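Local coordinates for protein transcriptional regulators (LACI-FAMILY TRANSCRIPTIONAL REGULATORY PROTEIN) (Corynebacterium glutamicum, PDB 3GYB) that probably acts as a DNA-binding transcription factor of the LacI family, recognising a cis-regulatory DNA region, and carries a bound magnesium ion, at residues 21-24 and 25-29; 157-160 and 161-164; 184-187 and 188-191. All blocks are in the same frame, centred on the assembly; numbering follows the deposited sequence.

Interaction 1 (21-24 and 25-29); sequences IDLI and QSLSD
Residues 21-29 form one run of alpha helix in which the amides of Gln25, Ser26, Leu27 and Ser28 reach back four residues to the carbonyls of Ile21, Asp22, Leu23 and Ile24. This is the first part of helix 21-31, the connection between strands 7-12 and 37-41 in a beta-alpha-beta unit. The shortest of these bonds include Leu27 N to Leu23 O at 2.8 Å.

One turn apart, Leu23 and Leu27 lie side by side and point the same way. Their methyls are pressed tight, CD2 of Leu23 lying 3.4 Å from CD1 of Leu27, and both residues pack against helix 231-246. In Asp22, a magnesium ligand seen for this protein though not bound to the ion in this chain, OD1 is hydrogen-bonded to Ser231 OG. Ser28 OG instead bonds to the backbone of Thr45 of the second subunit.

Gln25 starts out trans to its own nitrogen and then bends at chi2 (64°), which turns the amide along the helix. NE2 thus donates to Asp29 OD1 at 3.1 Å, approaching from above the carboxylate plane.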
loop_
_atom_site.group_PDB
_atom_site.type_symbol
_atom_site.label_atom_id
_atom_site.label_comp_id
_atom_site.label_asym_id
_atom_site.label_seq_id
_atom_site.Cartn_x
_atom_site.Cartn_y
_atom_site.Cartn_z
ATOM N N ILE A 21 2.569 7.258 1.061
ATOM C CA ILE A 21 1.216 7.678 1.400
ATOM C C ILE A 21 1.076 8.903 2.300
ATOM O O ILE A 21 0.406 9.866 1.915
ATOM C CB ILE A 21 0.402 6.496 1.970
ATOM C CG1 ILE A 21 0.277 5.406 0.893
ATOM C CG2 ILE A 21 -0.989 6.966 2.386
ATOM C CD1 ILE A 21 -0.555 4.201 1.308
ATOM N N ASP A 22 1.690 8.903 3.479
ATOM C CA ASP A 22 1.550 10.085 4.322
ATOM C C ASP A 22 2.410 11.253 3.838
ATOM O O ASP A 22 2.219 12.391 4.268
ATOM C CB ASP A 22 1.804 9.767 5.812
ATOM C CG ASP A 22 3.189 9.221 6.091
ATOM O OD1 ASP A 22 4.121 9.502 5.319
ATOM O OD2 ASP A 22 3.339 8.521 7.122
ATOM N N LEU A 23 3.346 10.980 2.931
ATOM C CA LEU A 23 4.173 12.048 2.370
ATOM C C LEU A 23 3.280 12.834 1.408
ATOM O O LEU A 23 3.290 14.069 1.397
ATOM C CB LEU A 23 5.382 11.468 1.622
ATOM C CG LEU A 23 6.395 12.458 1.028
ATOM C CD1 LEU A 23 7.729 11.756 0.841
ATOM C CD2 LEU A 23 5.896 13.019 -0.289
ATOM N N ILE A 24 2.495 12.117 0.605
ATOM C CA ILE A 24 1.602 12.777 -0.341
ATOM C C ILE A 24 0.491 13.489 0.419
ATOM O O ILE A 24 0.055 14.569 0.022
ATOM C CB ILE A 24 0.986 11.773 -1.342
ATOM C CG1 ILE A 24 2.093 11.170 -2.212
ATOM C CG2 ILE A 24 -0.039 12.477 -2.229
ATOM C CD1 ILE A 24 1.572 10.295 -3.342
ATOM N N GLN A 25 0.038 12.891 1.518
ATOM C CA GLN A 25 -1.011 13.513 2.322
ATOM C C GLN A 25 -0.488 14.847 2.853
ATOM O O GLN A 25 -1.203 15.849 2.862
ATOM C CB GLN A 25 -1.407 12.608 3.496
ATOM C CG GLN A 25 -2.515 13.180 4.388
ATOM C CD GLN A 25 -3.844 13.346 3.662
ATOM O OE1 GLN A 25 -4.469 12.366 3.251
ATOM N NE2 GLN A 25 -4.282 14.594 3.501
ATOM N N SER A 26 0.766 14.849 3.297
ATOM C CA SER A 26 1.385 16.060 3.824
ATOM C C SER A 26 1.573 17.080 2.699
ATOM O O SER A 26 1.277 18.267 2.865
ATOM C CB SER A 26 2.730 15.722 4.469
ATOM O OG SER A 26 3.183 16.796 5.271
ATOM N N LEU A 27 2.063 16.619 1.553
ATOM C CA LEU A 27 2.242 17.499 0.402
ATOM C C LEU A 27 0.904 18.157 0.086
ATOM O O LEU A 27 0.822 19.364 -0.152
ATOM C CB LEU A 27 2.681 16.697 -0.830
ATOM C CG LEU A 27 4.132 16.280 -1.050
ATOM C CD1 LEU A 27 4.190 15.250 -2.172
ATOM C CD2 LEU A 27 4.973 17.500 -1.402
ATOM N N SER A 28 -0.146 17.342 0.079
ATOM C CA SER A 28 -1.490 17.810 -0.226
ATOM C C SER A 28 -2.003 18.845 0.767
ATOM O O SER A 28 -2.595 19.854 0.377
ATOM C CB SER A 28 -2.459 16.624 -0.271
ATOM O OG SER A 28 -3.780 17.068 -0.535
ATOM N N ASP A 29 -1.780 18.596 2.053
ATOM C CA ASP A 29 -2.243 19.516 3.088
ATOM C C ASP A 29 -1.674 20.915 2.905
ATOM O O ASP A 29 -2.312 21.905 3.259
ATOM C CB ASP A 29 -1.866 18.997 4.479
ATOM C CG ASP A 29 -2.602 17.728 4.848
ATOM O OD1 ASP A 29 -3.707 17.503 4.309
ATOM O OD2 ASP A 29 -2.084 16.963 5.689
#

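Interaction 2 (157-160 and 161-164); sequences PAVE and HAGY
Val159 and Ala162 meet by their methyls, CG2 of Val159 resting 3.5 Å from CB of Ala162. The backbone closes the same turn: Gly163 N donates to Val159 O at 3.2 Å, and Tyr164 N follows with a bond to Glu160 O at 3.0 Å. In Val159 a chi1 of -70° sets CG1 anti to the carbonyl carbon and leaves CG2 between the backbone nitrogen and that carbon, facing Ala162.

Glu160 doubles back on the chain. Its CG stands opposite the backbone nitrogen, and a bend at chi2 (-78°) folds the carboxylate over the start of the next residue, with OE1 3.0 Å from His161 N at an angle too poor for a hydrogen bond. OE1 accepts a hydrogen bond from a water instead, at 2.8 Å. That water also lies 2.8 Å from His161 ND1, in the plane of the imidazole at its edge, so the two side chains are joined through solvent while OE1 and ND1 stay 4.8 Å apart. The other oxygen, OE2, leans toward Tyr164 CB, and carboxylate and phenol run side by side with their planes 28° apart.

All this is the N-terminal turn of helix 160-173, within the periplasmic-binding-protein-like domain of a LacI-family regulator. Val159 holds the N-cap position, and its side chain makes an apolar contact with the turn.

Further out, Tyr154 packs on both Val159 and Ala162, and its hydroxyl bonds to Pro157 O. Helix 185-198 lies against the Glu160 and Tyr164 side, through Ile189, Ala194 and Glu197. From the second subunit, Thr219 packs on Glu160 and Arg220 on Tyr164.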
loop_
_atom_site.group_PDB
_atom_site.type_symbol
_atom_site.label_atom_id
_atom_site.label_comp_id
_atom_site.label_asym_id
_atom_site.label_seq_id
_atom_site.Cartn_x
_atom_site.Cartn_y
_atom_site.Cartn_z
ATOM N N PRO A 157 14.962 -3.750 -6.378
ATOM C CA PRO A 157 14.003 -2.830 -5.760
ATOM C C PRO A 157 13.348 -3.406 -4.512
ATOM O O PRO A 157 13.338 -4.621 -4.302
ATOM C CB PRO A 157 12.994 -2.597 -6.877
ATOM C CG PRO A 157 12.943 -3.942 -7.531
ATOM C CD PRO A 157 14.408 -4.327 -7.618
ATOM N N ALA A 158 12.797 -2.523 -3.690
ATOM C CA ALA A 158 12.132 -2.935 -2.465
ATOM C C ALA A 158 10.768 -3.534 -2.780
ATOM O O ALA A 158 9.832 -2.818 -3.139
ATOM C CB ALA A 158 11.971 -1.746 -1.540
ATOM N N VAL A 159 10.668 -4.855 -2.659
ATOM C CA VAL A 159 9.417 -5.560 -2.909
ATOM C C VAL A 159 9.261 -6.651 -1.859
ATOM O O VAL A 159 10.244 -7.235 -1.406
ATOM C CB VAL A 159 9.382 -6.188 -4.318
ATOM C CG1 VAL A 159 9.286 -5.092 -5.371
ATOM C CG2 VAL A 159 10.620 -7.028 -4.546
ATOM N N GLU A 160 8.020 -6.921 -1.468
ATOM C CA GLU A 160 7.755 -7.921 -0.446
ATOM C C GLU A 160 8.246 -9.311 -0.808
ATOM O O GLU A 160 8.854 -9.985 0.015
ATOM C CB GLU A 160 6.253 -7.969 -0.132
ATOM C CG GLU A 160 5.838 -8.970 0.952
ATOM C CD GLU A 160 5.769 -10.408 0.461
ATOM O OE1 GLU A 160 5.439 -10.625 -0.725
ATOM O OE2 GLU A 160 6.018 -11.327 1.272
ATOM N N HIS A 161 7.999 -9.745 -2.040
ATOM C CA HIS A 161 8.412 -11.086 -2.418
ATOM C C HIS A 161 9.905 -11.324 -2.244
ATOM O O HIS A 161 10.311 -12.383 -1.765
ATOM C CB HIS A 161 8.015 -11.409 -3.858
ATOM C CG HIS A 161 8.230 -12.845 -4.217
ATOM N ND1 HIS A 161 7.432 -13.858 -3.732
ATOM C CD2 HIS A 161 9.195 -13.448 -4.955
ATOM C CE1 HIS A 161 7.894 -15.022 -4.154
ATOM N NE2 HIS A 161 8.962 -14.801 -4.897
ATOM N N ALA A 162 10.723 -10.352 -2.633
ATOM C CA ALA A 162 12.169 -10.496 -2.482
ATOM C C ALA A 162 12.552 -10.505 -1.005
ATOM O O ALA A 162 13.493 -11.184 -0.607
ATOM C CB ALA A 162 12.895 -9.369 -3.210
ATOM N N GLY A 163 11.822 -9.759 -0.182
ATOM C CA GLY A 163 12.138 -9.754 1.232
ATOM C C GLY A 163 11.913 -11.147 1.794
ATOM O O GLY A 163 12.656 -11.625 2.653
ATOM N N TYR A 164 10.880 -11.804 1.278
ATOM C CA TYR A 164 10.522 -13.140 1.706
ATOM C C TYR A 164 11.593 -14.156 1.317
ATOM O O TYR A 164 12.148 -14.827 2.177
ATOM C CB TYR A 164 9.173 -13.538 1.094
ATOM C CG TYR A 164 8.737 -14.943 1.437
ATOM C CD1 TYR A 164 8.485 -15.314 2.758
ATOM C CD2 TYR A 164 8.563 -15.900 0.440
ATOM C CE1 TYR A 164 8.070 -16.605 3.077
ATOM C CE2 TYR A 164 8.142 -17.200 0.749
ATOM C CZ TYR A 164 7.899 -17.540 2.070
ATOM O OH TYR A 164 7.474 -18.815 2.384
HETATM O O HOH W 1 5.359 -13.065 -2.011
#

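Interaction 3 (184-187 and 188-191); sequences NDIT and AIGA
Ala188 sits squarely on the first turn of its helix: its amide donates to Asn184 O at 3.1 Å, and its CB is pressed to 3.2 Å from Asp185 O. Thr187, one residue earlier, ties the turn to its cap. Asn184 is the N-cap of helix 185-198, which links strands 179-182 and 207-211 in a beta-alpha-beta unit. Asn184 OD1 accepts twice from Thr187: the backbone N comes in almost head-on to the amide C=O at 2.9 Å, and the hydroxyl OG1 donates at 2.8 Å from a more bent direction, tilted out of the amide plane. Thr187 can give both because OG1 lies beside its own backbone nitrogen (chi1 -67°); CG2 then stands anti to that nitrogen. Further along, Thr187 O receives Ala191 N at 3.1 Å.

Ile189 carries the turn onward. Its N bonds to Asp185 O at 2.9 Å and makes a weak second bond to Ile186 O, while CG1 lies against the same Asp185 carbonyl at 3.3 Å. Beyond the two segments, Leu221 of the second subunit packs on Ile189, and Glu160 touches Ile186.

Asp185 is buried, and both of its oxygens are engaged outside the turn, OD2 with Thr214 N and OD1 with Thr226 OG1. Two donors from one residue gripping one amide oxygen probably fix the rotation of the Asn184 amide, which packs on Asp212, one of the magnesium ligands.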
loop_
_atom_site.group_PDB
_atom_site.type_symbol
_atom_site.label_atom_id
_atom_site.label_comp_id
_atom_site.label_asym_id
_atom_site.label_seq_id
_atom_site.Cartn_x
_atom_site.Cartn_y
_atom_site.Cartn_z
ATOM N N ASN A 184 13.721 -1.424 4.574
ATOM C CA ASN A 184 12.433 -0.734 4.589
ATOM C C ASN A 184 11.325 -1.671 5.048
ATOM O O ASN A 184 11.531 -2.877 5.158
ATOM C CB ASN A 184 12.108 -0.161 3.211
ATOM C CG ASN A 184 12.209 -1.196 2.125
ATOM O OD1 ASN A 184 11.509 -2.207 2.152
ATOM N ND2 ASN A 184 13.100 -0.963 1.168
ATOM N N ASP A 185 10.158 -1.101 5.335
ATOM C CA ASP A 185 9.023 -1.883 5.815
ATOM C C ASP A 185 8.497 -2.950 4.868
ATOM O O ASP A 185 8.218 -4.066 5.296
ATOM C CB ASP A 185 7.857 -0.958 6.180
ATOM C CG ASP A 185 8.088 -0.195 7.471
ATOM O OD1 ASP A 185 9.146 -0.389 8.121
ATOM O OD2 ASP A 185 7.192 0.604 7.838
ATOM N N ILE A 186 8.344 -2.619 3.590
ATOM C CA ILE A 186 7.794 -3.596 2.659
ATOM C C ILE A 186 8.696 -4.829 2.607
ATOM O O ILE A 186 8.216 -5.956 2.536
ATOM C CB ILE A 186 7.587 -2.975 1.250
ATOM C CG1 ILE A 186 6.725 -3.907 0.397
ATOM C CG2 ILE A 186 8.916 -2.706 0.578
ATOM C CD1 ILE A 186 5.337 -4.152 0.976
ATOM N N THR A 187 10.004 -4.615 2.675
ATOM C CA THR A 187 10.926 -5.741 2.675
ATOM C C THR A 187 10.748 -6.519 3.985
ATOM O O THR A 187 10.794 -7.752 4.000
ATOM C CB THR A 187 12.381 -5.245 2.531
ATOM O OG1 THR A 187 12.544 -4.674 1.226
ATOM C CG2 THR A 187 13.378 -6.401 2.700
ATOM N N ALA A 188 10.522 -5.793 5.077
ATOM C CA ALA A 188 10.338 -6.409 6.392
ATOM C C ALA A 188 9.094 -7.293 6.436
ATOM O O ALA A 188 9.055 -8.275 7.183
ATOM C CB ALA A 188 10.258 -5.328 7.483
ATOM N N ILE A 189 8.076 -6.937 5.656
ATOM C CA ILE A 189 6.857 -7.738 5.602
ATOM C C ILE A 189 7.249 -9.113 5.072
ATOM O O ILE A 189 6.742 -10.136 5.531
ATOM C CB ILE A 189 5.794 -7.110 4.667
ATOM C CG1 ILE A 189 5.409 -5.719 5.170
ATOM C CG2 ILE A 189 4.564 -8.005 4.600
ATOM C CD1 ILE A 189 4.964 -5.693 6.607
ATOM N N GLY A 190 8.160 -9.126 4.099
ATOM C CA GLY A 190 8.635 -10.383 3.549
ATOM C C GLY A 190 9.421 -11.152 4.596
ATOM O O GLY A 190 9.285 -12.374 4.731
ATOM N N ALA A 191 10.247 -10.436 5.351
ATOM C CA ALA A 191 11.045 -11.063 6.398
ATOM C C ALA A 191 10.142 -11.688 7.458
ATOM O O ALA A 191 10.423 -12.778 7.957
ATOM C CB ALA A 191 11.973 -10.035 7.039
#

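How the interactions relate
Along the chain the three contacts come in series: 21-29, then 157-164, then 184-191. Interactions 2 and 3 belong to neighbouring helices, 160-173 and 185-198, with centres about 7 Å apart, and they touch: Glu160 OE2 is 3.6 Å from Gly190 CA. Both are helix starts in the C-terminal lobe of the periplasmic-binding-protein-like fold. Interaction 1 lies on helix 21-31 of the other lobe, its centre about 24 Å from that of interaction 2 and 22 Å from that of interaction 3. The Asp22 side chain lies about 4 Å from the magnesium ion, bound by Asp212, Asp229 and Ser231, and Asn184 packs on Asp212. All three contacts also meet the second subunit.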